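Local coordinates for protein putative glycosyltransferase (GalT1) (Streptococcus parasanguinis, PDB 4PHR) that binds uridine diphosphate and manganese through its GT-D-fold domain and probably transfers a sugar from a nucleotide-sugar donor, at residues 22-27 / 140-145; 119-124 / 250-255; 172-177 / 186-191. All blocks are in the same frame, centred on the assembly; numbering follows the deposited sequence.

Contact 1 (22-27 / 140-145); sequences KYIKHN and KELWRG
A small, mostly apolar contact near the surface of the GT-D-fold domain joins the end of helix 17-27 to the turn that follows helix 132-140. The helix belongs to the part of the fold around the parallel sheet 30-33, 72-76 and 115-116. The turn leads into strand 147-153 of the other, five-stranded parallel sheet. Leu142 carries the turn's side of the contact, and one branch does the touching. Its CD2 methyl meets CG of Lys25 at 3.6 Å and CG2 of Ile24 at 4.0 Å. Leu142 crosses both side chains at about a right angle, and the same methyl touches each. In Ile24, chi1 of -62° sets CG1 beside the backbone N and leaves CG2 anti to it, facing CD2 of Leu142. Ile24 is buried and also packs on Leu73 of strand 72-76. Lys25 is partly exposed, at the outer side. Its chain runs extended beyond CG, and the aliphatic part passes over the Leu142 methyl. The ammonium is hydrogen-bonded to the backbone oxygen of Ser138, in the last turn of helix 132-140. It does not pair with Glu141, whose carboxylate bends away at chi2 and forms a weak, long salt bridge to Arg144 within its own segment. The nearest approach of Lys25 to the glutamate is at the root of that side chain: NZ is 3.5 Å from CB of Glu141.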
loop_
_atom_site.group_PDB
_atom_site.type_symbol
_atom_site.label_atom_id
_atom_site.label_comp_id
_atom_site.label_asym_id
_atom_site.label_seq_id
_atom_site.Cartn_x
_atom_site.Cartn_y
_atom_site.Cartn_z
ATOM N N LYS A 22 -2.209 -13.408 -7.985
ATOM C CA LYS A 22 -2.057 -14.243 -9.176
ATOM C C LYS A 22 -1.977 -13.361 -10.410
ATOM O O LYS A 22 -1.188 -13.610 -11.319
ATOM C CB LYS A 22 -3.220 -15.231 -9.315
ATOM C CG LYS A 22 -3.203 -16.348 -8.291
ATOM C CD LYS A 22 -4.522 -17.103 -8.282
ATOM C CE LYS A 22 -4.498 -18.238 -7.278
ATOM N NZ LYS A 22 -5.875 -18.679 -6.912
ATOM N N TYR A 23 -2.802 -12.321 -10.428
ATOM C CA TYR A 23 -2.798 -11.357 -11.517
ATOM C C TYR A 23 -1.440 -10.665 -11.648
ATOM O O TYR A 23 -0.887 -10.556 -12.737
ATOM C CB TYR A 23 -3.899 -10.320 -11.292
ATOM C CG TYR A 23 -4.032 -9.288 -12.385
ATOM C CD1 TYR A 23 -3.081 -8.290 -12.551
ATOM C CD2 TYR A 23 -5.126 -9.296 -13.238
ATOM C CE1 TYR A 23 -3.207 -7.337 -13.536
ATOM C CE2 TYR A 23 -5.262 -8.353 -14.231
ATOM C CZ TYR A 23 -4.303 -7.376 -14.380
ATOM O OH TYR A 23 -4.438 -6.430 -15.365
ATOM N N ILE A 24 -0.920 -10.167 -10.529
ATOM C CA ILE A 24 0.345 -9.439 -10.538
ATOM C C ILE A 24 1.483 -10.311 -11.069
ATOM O O ILE A 24 2.286 -9.863 -11.887
ATOM C CB ILE A 24 0.691 -8.898 -9.128
ATOM C CG1 ILE A 24 -0.385 -7.911 -8.659
ATOM C CG2 ILE A 24 2.071 -8.247 -9.131
ATOM C CD1 ILE A 24 -0.446 -7.714 -7.141
ATOM N N LYS A 25 1.536 -11.553 -10.602
ATOM C CA LYS A 25 2.589 -12.488 -11.000
ATOM C C LYS A 25 2.500 -12.913 -12.453
ATOM O O LYS A 25 3.488 -12.863 -13.190
ATOM C CB LYS A 25 2.537 -13.732 -10.126
ATOM C CG LYS A 25 2.901 -13.470 -8.697
ATOM C CD LYS A 25 2.616 -14.678 -7.839
ATOM C CE LYS A 25 2.880 -14.355 -6.380
ATOM N NZ LYS A 25 2.648 -15.533 -5.509
ATOM N N HIS A 26 1.316 -13.355 -12.854
ATOM C CA HIS A 26 1.111 -13.809 -14.221
ATOM C C HIS A 26 1.531 -12.701 -15.174
ATOM O O HIS A 26 2.063 -12.950 -16.256
ATOM C CB HIS A 26 -0.360 -14.174 -14.444
ATOM C CG HIS A 26 -0.676 -14.594 -15.847
ATOM N ND1 HIS A 26 -1.460 -13.837 -16.691
ATOM C CD2 HIS A 26 -0.308 -15.688 -16.555
ATOM C CE1 HIS A 26 -1.568 -14.449 -17.857
ATOM N NE2 HIS A 26 -0.876 -15.574 -17.801
ATOM N N ASN A 27 1.321 -11.468 -14.733
ATOM C CA ASN A 27 1.470 -10.314 -15.603
ATOM C C ASN A 27 2.719 -9.469 -15.343
ATOM O O ASN A 27 3.074 -8.609 -16.150
ATOM C CB ASN A 27 0.204 -9.462 -15.517
ATOM C CG ASN A 27 -1.012 -10.193 -16.061
ATOM O OD1 ASN A 27 -0.943 -10.814 -17.120
ATOM N ND2 ASN A 27 -2.118 -10.147 -15.335
ATOM N N LYS A 140 5.393 -13.165 -0.595
ATOM C CA LYS A 140 6.845 -13.338 -0.581
ATOM C C LYS A 140 7.366 -13.831 -1.929
ATOM O O LYS A 140 8.495 -13.529 -2.311
ATOM C CB LYS A 140 7.264 -14.296 0.535
ATOM C CG LYS A 140 7.190 -13.692 1.934
ATOM C CD LYS A 140 7.395 -14.763 3.004
ATOM C CE LYS A 140 7.346 -14.162 4.399
ATOM N NZ LYS A 140 7.544 -15.188 5.464
ATOM N N GLU A 141 6.539 -14.576 -2.654
ATOM C CA GLU A 141 6.945 -15.062 -3.966
ATOM C C GLU A 141 7.177 -13.923 -4.958
ATOM O O GLU A 141 7.860 -14.101 -5.965
ATOM C CB GLU A 141 5.943 -16.083 -4.521
ATOM C CG GLU A 141 5.916 -17.401 -3.753
ATOM C CD GLU A 141 7.272 -18.095 -3.707
ATOM O OE1 GLU A 141 8.050 -17.965 -4.677
ATOM O OE2 GLU A 141 7.566 -18.770 -2.696
ATOM N N LEU A 142 6.630 -12.744 -4.664
ATOM C CA LEU A 142 6.863 -11.581 -5.511
ATOM C C LEU A 142 8.333 -11.177 -5.531
ATOM O O LEU A 142 8.838 -10.709 -6.548
ATOM C CB LEU A 142 6.001 -10.389 -5.071
ATOM C CG LEU A 142 4.487 -10.534 -5.239
ATOM C CD1 LEU A 142 3.771 -9.320 -4.671
ATOM C CD2 LEU A 142 4.135 -10.720 -6.700
ATOM N N TRP A 143 9.025 -11.361 -4.409
ATOM C CA TRP A 143 10.400 -10.874 -4.298
ATOM C C TRP A 143 11.455 -11.963 -4.091
ATOM O O TRP A 143 12.644 -11.666 -4.037
ATOM C CB TRP A 143 10.526 -9.791 -3.220
ATOM C CG TRP A 143 9.962 -10.155 -1.880
ATOM C CD1 TRP A 143 10.534 -10.956 -0.934
ATOM C CD2 TRP A 143 8.724 -9.701 -1.328
ATOM N NE1 TRP A 143 9.719 -11.039 0.170
ATOM C CE2 TRP A 143 8.604 -10.271 -0.044
ATOM C CE3 TRP A 143 7.704 -8.864 -1.795
ATOM C CZ2 TRP A 143 7.501 -10.036 0.779
ATOM C CZ3 TRP A 143 6.610 -8.626 -0.977
ATOM C CH2 TRP A 143 6.520 -9.209 0.301
ATOM N N ARG A 144 11.039 -13.225 -4.017
ATOM C CA ARG A 144 12.007 -14.301 -3.857
ATOM C C ARG A 144 12.983 -14.286 -5.026
ATOM O O ARG A 144 12.571 -14.317 -6.184
ATOM C CB ARG A 144 11.316 -15.664 -3.775
ATOM C CG ARG A 144 12.309 -16.824 -3.650
ATOM C CD ARG A 144 11.663 -18.182 -3.889
ATOM N NE ARG A 144 10.958 -18.686 -2.713
ATOM C CZ ARG A 144 11.539 -19.351 -1.716
ATOM N NH1 ARG A 144 12.845 -19.586 -1.735
ATOM N NH2 ARG A 144 10.812 -19.777 -0.694
ATOM N N GLY A 145 14.276 -14.231 -4.715
ATOM C CA GLY A 145 15.309 -14.231 -5.733
ATOM C C GLY A 145 15.453 -12.933 -6.508
ATOM O O GLY A 145 16.180 -12.879 -7.504
#

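Contact 2 (119-124 / 250-255); sequences ISRPYI and HTAEFN. With UDP (uridine-5'-diphosphate), chain B.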
loop_
_atom_site.group_PDB
_atom_site.type_symbol
_atom_site.label_atom_id
_atom_site.label_comp_id
_atom_site.label_asym_id
_atom_site.label_seq_id
_atom_site.Cartn_x
_atom_site.Cartn_y
_atom_site.Cartn_z
ATOM N N ILE A 119 -4.007 -6.101 -0.407
ATOM C CA ILE A 119 -2.804 -6.925 -0.556
ATOM C C ILE A 119 -1.735 -6.523 0.469
ATOM O O ILE A 119 -0.866 -7.328 0.808
ATOM C CB ILE A 119 -2.203 -6.943 -1.992
ATOM C CG1 ILE A 119 -1.780 -5.553 -2.450
ATOM C CG2 ILE A 119 -3.160 -7.585 -2.988
ATOM C CD1 ILE A 119 -0.840 -5.583 -3.638
ATOM N N SER A 120 -1.813 -5.292 0.982
ATOM C CA SER A 120 -0.876 -4.839 2.013
ATOM C C SER A 120 -1.421 -5.103 3.416
ATOM O O SER A 120 -0.726 -4.875 4.400
ATOM C CB SER A 120 -0.573 -3.344 1.866
ATOM O OG SER A 120 -1.758 -2.590 2.075
ATOM N N ARG A 121 -2.665 -5.587 3.493
ATOM C CA ARG A 121 -3.397 -5.687 4.764
ATOM C C ARG A 121 -4.030 -7.079 4.933
ATOM O O ARG A 121 -5.252 -7.218 4.985
ATOM C CB ARG A 121 -4.484 -4.603 4.826
ATOM C CG ARG A 121 -4.040 -3.186 4.436
ATOM C CD ARG A 121 -2.931 -2.653 5.331
ATOM N NE ARG A 121 -3.297 -2.763 6.737
ATOM C CZ ARG A 121 -3.457 -1.736 7.560
ATOM N NH1 ARG A 121 -3.258 -0.493 7.135
ATOM N NH2 ARG A 121 -3.794 -1.964 8.822
ATOM N N PRO A 122 -3.198 -8.121 5.019
ATOM C CA PRO A 122 -3.713 -9.489 4.888
ATOM C C PRO A 122 -4.032 -10.185 6.207
ATOM O O PRO A 122 -4.157 -11.407 6.196
ATOM C CB PRO A 122 -2.546 -10.230 4.210
ATOM C CG PRO A 122 -1.446 -9.183 3.989
ATOM C CD PRO A 122 -1.731 -8.099 4.962
ATOM N N TYR A 123 -4.153 -9.457 7.314
ATOM C CA TYR A 123 -4.263 -10.145 8.601
ATOM C C TYR A 123 -5.195 -9.526 9.646
ATOM O O TYR A 123 -6.181 -10.149 10.047
ATOM C CB TYR A 123 -2.856 -10.335 9.204
ATOM C CG TYR A 123 -2.845 -10.982 10.580
ATOM C CD1 TYR A 123 -3.038 -12.348 10.730
ATOM C CD2 TYR A 123 -2.632 -10.224 11.725
ATOM C CE1 TYR A 123 -3.037 -12.938 11.981
ATOM C CE2 TYR A 123 -2.632 -10.805 12.984
ATOM C CZ TYR A 123 -2.831 -12.163 13.104
ATOM O OH TYR A 123 -2.829 -12.754 14.350
ATOM N N ILE A 124 -4.880 -8.321 10.107
ATOM C CA ILE A 124 -5.433 -7.846 11.383
ATOM C C ILE A 124 -6.949 -7.610 11.385
ATOM O O ILE A 124 -7.607 -7.811 12.411
ATOM C CB ILE A 124 -4.680 -6.592 11.919
ATOM C CG1 ILE A 124 -4.853 -6.458 13.438
ATOM C CG2 ILE A 124 -5.130 -5.345 11.182
ATOM C CD1 ILE A 124 -4.177 -7.553 14.234
ATOM N N HIS A 250 7.579 2.640 12.821
ATOM C CA HIS A 250 6.205 3.049 12.543
ATOM C C HIS A 250 5.233 1.872 12.658
ATOM O O HIS A 250 5.550 0.767 12.230
ATOM C CB HIS A 250 6.157 3.604 11.114
ATOM C CG HIS A 250 4.774 3.868 10.606
ATOM N ND1 HIS A 250 4.047 4.976 10.978
ATOM C CD2 HIS A 250 3.993 3.172 9.749
ATOM C CE1 HIS A 250 2.876 4.952 10.367
ATOM N NE2 HIS A 250 2.817 3.866 9.619
ATOM N N THR A 251 4.051 2.117 13.216
ATOM C CA THR A 251 2.987 1.120 13.228
ATOM C C THR A 251 1.746 1.639 12.511
ATOM O O THR A 251 1.278 2.735 12.802
ATOM C CB THR A 251 2.553 0.748 14.662
ATOM O OG1 THR A 251 3.691 0.379 15.445
ATOM C CG2 THR A 251 1.598 -0.428 14.620
ATOM N N ALA A 252 1.200 0.833 11.599
ATOM C CA ALA A 252 -0.060 1.156 10.929
ATOM C C ALA A 252 -1.129 1.564 11.939
ATOM O O ALA A 252 -1.290 0.916 12.974
ATOM C CB ALA A 252 -0.549 -0.040 10.121
ATOM N N GLU A 253 -1.849 2.635 11.616
ATOM C CA GLU A 253 -2.991 3.151 12.388
ATOM C C GLU A 253 -2.616 3.925 13.647
ATOM O O GLU A 253 -3.480 4.454 14.348
ATOM C CB GLU A 253 -4.032 2.067 12.679
ATOM C CG GLU A 253 -4.968 1.783 11.495
ATOM C CD GLU A 253 -4.354 0.877 10.448
ATOM O OE1 GLU A 253 -4.092 -0.300 10.763
ATOM O OE2 GLU A 253 -4.137 1.336 9.307
ATOM N N PHE A 254 -1.323 4.001 13.923
ATOM C CA PHE A 254 -0.820 4.935 14.919
ATOM C C PHE A 254 -0.326 6.136 14.138
ATOM O O PHE A 254 0.741 6.098 13.524
ATOM C CB PHE A 254 0.280 4.289 15.753
ATOM C CG PHE A 254 -0.228 3.234 16.688
ATOM C CD1 PHE A 254 -0.569 1.976 16.218
ATOM C CD2 PHE A 254 -0.385 3.504 18.032
ATOM C CE1 PHE A 254 -1.047 1.012 17.071
ATOM C CE2 PHE A 254 -0.860 2.543 18.895
ATOM C CZ PHE A 254 -1.193 1.294 18.416
ATOM N N ASN A 255 -1.121 7.203 14.169
ATOM C CA ASN A 255 -1.091 8.227 13.125
ATOM C C ASN A 255 -0.203 9.444 13.350
ATOM O O ASN A 255 -0.364 10.455 12.662
ATOM C CB ASN A 255 -2.521 8.681 12.807
ATOM C CG ASN A 255 -3.291 7.650 12.007
ATOM O OD1 ASN A 255 -2.710 6.908 11.209
ATOM N ND2 ASN A 255 -4.602 7.591 12.218
HETATM N N1 UDP B . 4.721 6.941 4.605
HETATM C C2 UDP B . 5.904 7.636 4.552
HETATM N N3 UDP B . 5.904 8.960 4.181
HETATM C C4 UDP B . 4.730 9.595 3.855
HETATM C C5 UDP B . 3.526 8.892 3.902
HETATM C C6 UDP B . 3.540 7.603 4.421
HETATM O O2 UDP B . 6.964 7.092 4.862
HETATM O O4 UDP B . 4.787 10.777 3.500
HETATM C "C1'" UDP B . 4.758 5.506 4.925
HETATM C "C2'" UDP B . 4.326 5.033 6.287
HETATM O "O2'" UDP B . 5.369 5.199 7.225
HETATM C "C3'" UDP B . 4.040 3.576 6.000
HETATM C "C4'" UDP B . 3.495 3.610 4.582
HETATM O "O4'" UDP B . 3.843 4.888 4.043
HETATM O "O3'" UDP B . 5.243 2.838 6.001
HETATM C "C5'" UDP B . 1.986 3.402 4.545
HETATM O "O5'" UDP B . 1.544 3.526 3.200
HETATM P PA UDP B . -0.009 3.401 2.794
HETATM O O1A UDP B . -0.763 4.527 3.377
HETATM O O2A UDP B . -0.037 3.285 1.316
HETATM O O3A UDP B . -0.427 2.026 3.541
HETATM P PB UDP B . -1.777 1.113 3.514
HETATM O O1B UDP B . -2.464 1.376 4.812
HETATM O O2B UDP B . -1.252 -0.271 3.433
HETATM O O3B UDP B . -2.619 1.519 2.344
#
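NH1 of Arg121 has two acceptors, OE2 of Glu253 at 3.0 Å and O1B of the UDP beta-phosphate at 3.1 Å. The bond to the phosphate is the more bent of the two, with an N-H...O angle of 140°. NH2 of Arg121 reaches the other carboxylate oxygen, OE1 of Glu253, at 2.6 Å. This makes a two-nitrogen, end-on salt bridge. The guanidinium and carboxylate planes are only 20° apart. OE2 receives NH1 through its syn lone pair, and OE1 is met on the syn side, slightly out of the carboxylate plane. The arginine chain bends at chi2 and chi3 to bring its edge to both the acid and the phosphate. NE makes a salt bridge with Glu232, and OE1 of Glu253 has a second partner in Lys243. Together these partners probably fix the orientation of the guanidinium. The site is the nucleotide pocket of the GT-D domain, here with manganese bound close to Arg121. Ser120 adds a hydrogen bond from OG to O2B of UDP at 2.7 Å. Glu253 sits in a type II turn from Thr251 to Phe254, closed by Phe254 N to Thr251 O. Ala252 CB lies obliquely to the guanidinium, 4.0 Å from NH2 of Arg121. At the ribose end, O2' of UDP stands 3.5 Å above the His250 ring, over its centre, while NE2 of His250 is hydrogen-bonded to His228.

Contact 3 (172-177 / 186-191); sequences KRLVCP and DEILRL. With UDP (uridine-5'-diphosphate), chain B.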
loop_
_atom_site.group_PDB
_atom_site.type_symbol
_atom_site.label_atom_id
_atom_site.label_comp_id
_atom_site.label_asym_id
_atom_site.label_seq_id
_atom_site.Cartn_x
_atom_site.Cartn_y
_atom_site.Cartn_z
ATOM N N LYS A 172 18.302 -2.584 -1.631
ATOM C CA LYS A 172 18.758 -1.208 -1.529
ATOM C C LYS A 172 17.539 -0.394 -1.122
ATOM O O LYS A 172 16.433 -0.700 -1.556
ATOM C CB LYS A 172 19.313 -0.721 -2.871
ATOM C CG LYS A 172 20.569 -1.476 -3.339
ATOM C CD LYS A 172 21.731 -1.234 -2.399
ATOM C CE LYS A 172 22.983 -1.978 -2.847
ATOM N NZ LYS A 172 24.049 -1.860 -1.821
ATOM N N ARG A 173 17.740 0.634 -0.300
ATOM C CA ARG A 173 16.636 1.456 0.196
ATOM C C ARG A 173 16.864 2.923 -0.103
ATOM O O ARG A 173 17.958 3.449 0.103
ATOM C CB ARG A 173 16.471 1.299 1.714
ATOM C CG ARG A 173 16.178 -0.104 2.178
ATOM C CD ARG A 173 16.088 -0.224 3.704
ATOM N NE ARG A 173 16.003 -1.633 4.077
ATOM C CZ ARG A 173 14.894 -2.257 4.454
ATOM N NH1 ARG A 173 13.737 -1.604 4.584
ATOM N NH2 ARG A 173 14.960 -3.550 4.738
ATOM N N LEU A 174 15.815 3.573 -0.581
ATOM C CA LEU A 174 15.795 5.019 -0.712
ATOM C C LEU A 174 14.894 5.509 0.411
ATOM O O LEU A 174 13.691 5.251 0.403
ATOM C CB LEU A 174 15.231 5.425 -2.074
ATOM C CG LEU A 174 15.275 6.892 -2.500
ATOM C CD1 LEU A 174 16.716 7.398 -2.522
ATOM C CD2 LEU A 174 14.606 7.076 -3.867
ATOM N N VAL A 175 15.479 6.190 1.391
ATOM C CA VAL A 175 14.740 6.516 2.608
ATOM C C VAL A 175 14.258 7.955 2.542
ATOM O O VAL A 175 15.059 8.883 2.489
ATOM C CB VAL A 175 15.579 6.256 3.870
ATOM C CG1 VAL A 175 14.801 6.621 5.117
ATOM C CG2 VAL A 175 16.001 4.790 3.910
ATOM N N CYS A 176 12.940 8.115 2.540
ATOM C CA CYS A 176 12.275 9.380 2.304
ATOM C C CYS A 176 11.635 9.911 3.585
ATOM O O CYS A 176 11.668 9.243 4.626
ATOM C CB CYS A 176 11.205 9.172 1.236
ATOM S SG CYS A 176 11.844 8.448 -0.316
ATOM N N PRO A 177 11.030 11.109 3.514
ATOM C CA PRO A 177 10.399 11.622 4.734
ATOM C C PRO A 177 9.233 10.749 5.187
ATOM O O PRO A 177 8.497 10.215 4.347
ATOM C CB PRO A 177 9.905 13.011 4.310
ATOM C CG PRO A 177 10.826 13.400 3.197
ATOM C CD PRO A 177 11.048 12.118 2.440
ATOM N N ASP A 186 9.775 15.150 -6.949
ATOM C CA ASP A 186 10.667 15.135 -8.106
ATOM C C ASP A 186 11.998 14.449 -7.789
ATOM O O ASP A 186 12.504 13.659 -8.591
ATOM C CB ASP A 186 10.915 16.549 -8.650
ATOM C CG ASP A 186 9.691 17.142 -9.334
ATOM O OD1 ASP A 186 8.725 16.400 -9.616
ATOM O OD2 ASP A 186 9.707 18.361 -9.609
ATOM N N GLU A 187 12.560 14.750 -6.622
ATOM C CA GLU A 187 13.811 14.113 -6.208
ATOM C C GLU A 187 13.637 12.607 -5.962
ATOM O O GLU A 187 14.502 11.802 -6.327
ATOM C CB GLU A 187 14.393 14.784 -4.961
ATOM C CG GLU A 187 15.721 14.176 -4.510
ATOM C CD GLU A 187 16.252 14.791 -3.230
ATOM O OE1 GLU A 187 15.519 15.575 -2.593
ATOM O OE2 GLU A 187 17.412 14.490 -2.862
ATOM N N ILE A 188 12.528 12.227 -5.331
ATOM C CA ILE A 188 12.270 10.818 -5.088
ATOM C C ILE A 188 12.178 10.057 -6.407
ATOM O O ILE A 188 12.795 9.000 -6.561
ATOM C CB ILE A 188 10.987 10.611 -4.263
ATOM C CG1 ILE A 188 11.169 11.222 -2.864
ATOM C CG2 ILE A 188 10.661 9.125 -4.172
ATOM C CD1 ILE A 188 9.875 11.394 -2.072
ATOM N N LEU A 189 11.432 10.604 -7.367
ATOM C CA LEU A 189 11.309 9.950 -8.664
ATOM C C LEU A 189 12.671 9.845 -9.347
ATOM O O LEU A 189 13.025 8.796 -9.869
ATOM C CB LEU A 189 10.337 10.705 -9.568
ATOM C CG LEU A 189 10.163 10.117 -10.973
ATOM C CD1 LEU A 189 9.678 8.666 -10.909
ATOM C CD2 LEU A 189 9.219 10.974 -11.814
ATOM N N ARG A 190 13.423 10.940 -9.333
ATOM C CA ARG A 190 14.726 10.999 -9.991
ATOM C C ARG A 190 15.697 9.953 -9.423
ATOM O O ARG A 190 16.328 9.214 -10.175
ATOM C CB ARG A 190 15.305 12.409 -9.858
ATOM C CG ARG A 190 16.617 12.620 -10.600
ATOM C CD ARG A 190 17.051 14.087 -10.588
ATOM N NE ARG A 190 17.313 14.581 -9.237
ATOM C CZ ARG A 190 16.538 15.451 -8.594
ATOM N NH1 ARG A 190 15.449 15.937 -9.181
ATOM N NH2 ARG A 190 16.852 15.841 -7.366
ATOM N N LEU A 191 15.782 9.862 -8.096
ATOM C CA LEU A 191 16.718 8.928 -7.473
ATOM C C LEU A 191 16.230 7.484 -7.556
ATOM O O LEU A 191 17.031 6.553 -7.627
ATOM C CB LEU A 191 17.004 9.323 -6.018
ATOM C CG LEU A 191 17.700 10.679 -5.835
ATOM C CD1 LEU A 191 18.178 10.867 -4.404
ATOM C CD2 LEU A 191 18.863 10.853 -6.814
HETATM N N1 UDP B . 4.721 6.941 4.605
HETATM C C2 UDP B . 5.904 7.636 4.552
HETATM N N3 UDP B . 5.904 8.960 4.181
HETATM C C4 UDP B . 4.730 9.595 3.855
HETATM C C5 UDP B . 3.526 8.892 3.902
HETATM C C6 UDP B . 3.540 7.603 4.421
HETATM O O2 UDP B . 6.964 7.092 4.862
HETATM O O4 UDP B . 4.787 10.777 3.500
HETATM C "C1'" UDP B . 4.758 5.506 4.925
HETATM C "C2'" UDP B . 4.326 5.033 6.287
HETATM O "O2'" UDP B . 5.369 5.199 7.225
HETATM C "C3'" UDP B . 4.040 3.576 6.000
HETATM C "C4'" UDP B . 3.495 3.610 4.582
HETATM O "O4'" UDP B . 3.843 4.888 4.043
HETATM O "O3'" UDP B . 5.243 2.838 6.001
HETATM C "C5'" UDP B . 1.986 3.402 4.545
HETATM O "O5'" UDP B . 1.544 3.526 3.200
HETATM P PA UDP B . -0.009 3.401 2.794
HETATM O O1A UDP B . -0.763 4.527 3.377
HETATM O O2A UDP B . -0.037 3.285 1.316
HETATM O O3A UDP B . -0.427 2.026 3.541
HETATM P PB UDP B . -1.777 1.113 3.514
HETATM O O1B UDP B . -2.464 1.376 4.812
HETATM O O2B UDP B . -1.252 -0.271 3.433
HETATM O O3B UDP B . -2.619 1.519 2.344
#
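Leu174 has the most surface buried here, followed by Ile188, with Cys176 and Leu191 next and about equal. Strand 172-176 and helix 186-191 run almost antiparallel, 173° between their directions, with axes 10.2 Å apart at closest approach. No hydrogen bond crosses between them. Leu174 points from the strand toward the helix. With CG anti to the backbone N (chi1 -173°), both its methyls reach the helix. CD2 lies 3.9 Å from CB of Leu191, and CD1 meets the same carbon from the other branch. The two leucines cross at about a right angle. CD2 also rests 3.8 Å from the backbone oxygen of Ile188, so the strand residue touches helix main chain as well as side chain. That oxygen accepts a bond from Thr192 one turn on. Ile188 brings CG1 closest to the strand, 3.8 Å from SG of Cys176, with CD1 and CG2 also near the sulfur. Ile188 also touches Val151 of the neighbouring strand 147-153 and Leu212 of helix 206-218. Leu174 and Cys176 are two residues apart and face the helix, while Val175 between them turns the other way and touches strand 272-275. The strand then passes into Pro177, whose carbonyl O accepts a hydrogen bond from N3 of the UDP uracil, 2.9 Å and nearly straight (169°). Strand 170-176, helix 185-195 and strand 200-204 form a beta-alpha-beta crossover in the five-stranded parallel sheet, passing over strand 147-153, with the uracil bound at the C-terminal end of strand 170-176 in the GT-D-fold domain.

Overall arrangement
Contact 3 is buried and apolar and lies within the five-stranded sheet region, where one helix covers one strand. Contact 1 is only partly buried: aliphatic carbons meet at its inner side, and charged groups lie at its outer side. Contact 2 is partly buried and polar, and joins two loops at the nucleotide pocket. Contacts 2 and 3 both touch UDP but at different ends: the diphosphate and ribose in contact 2, the uracil in contact 3. Their centres are about 22 Å apart. Contact 1 does not reach the nucleotide, yet it touches contact 2, as Ile24 CD1 packs on Ile119 CD1 at 4.1 Å. In sequence, contact 3 is nested within the loop closed by contact 2, while contacts 1 and 2 interleave.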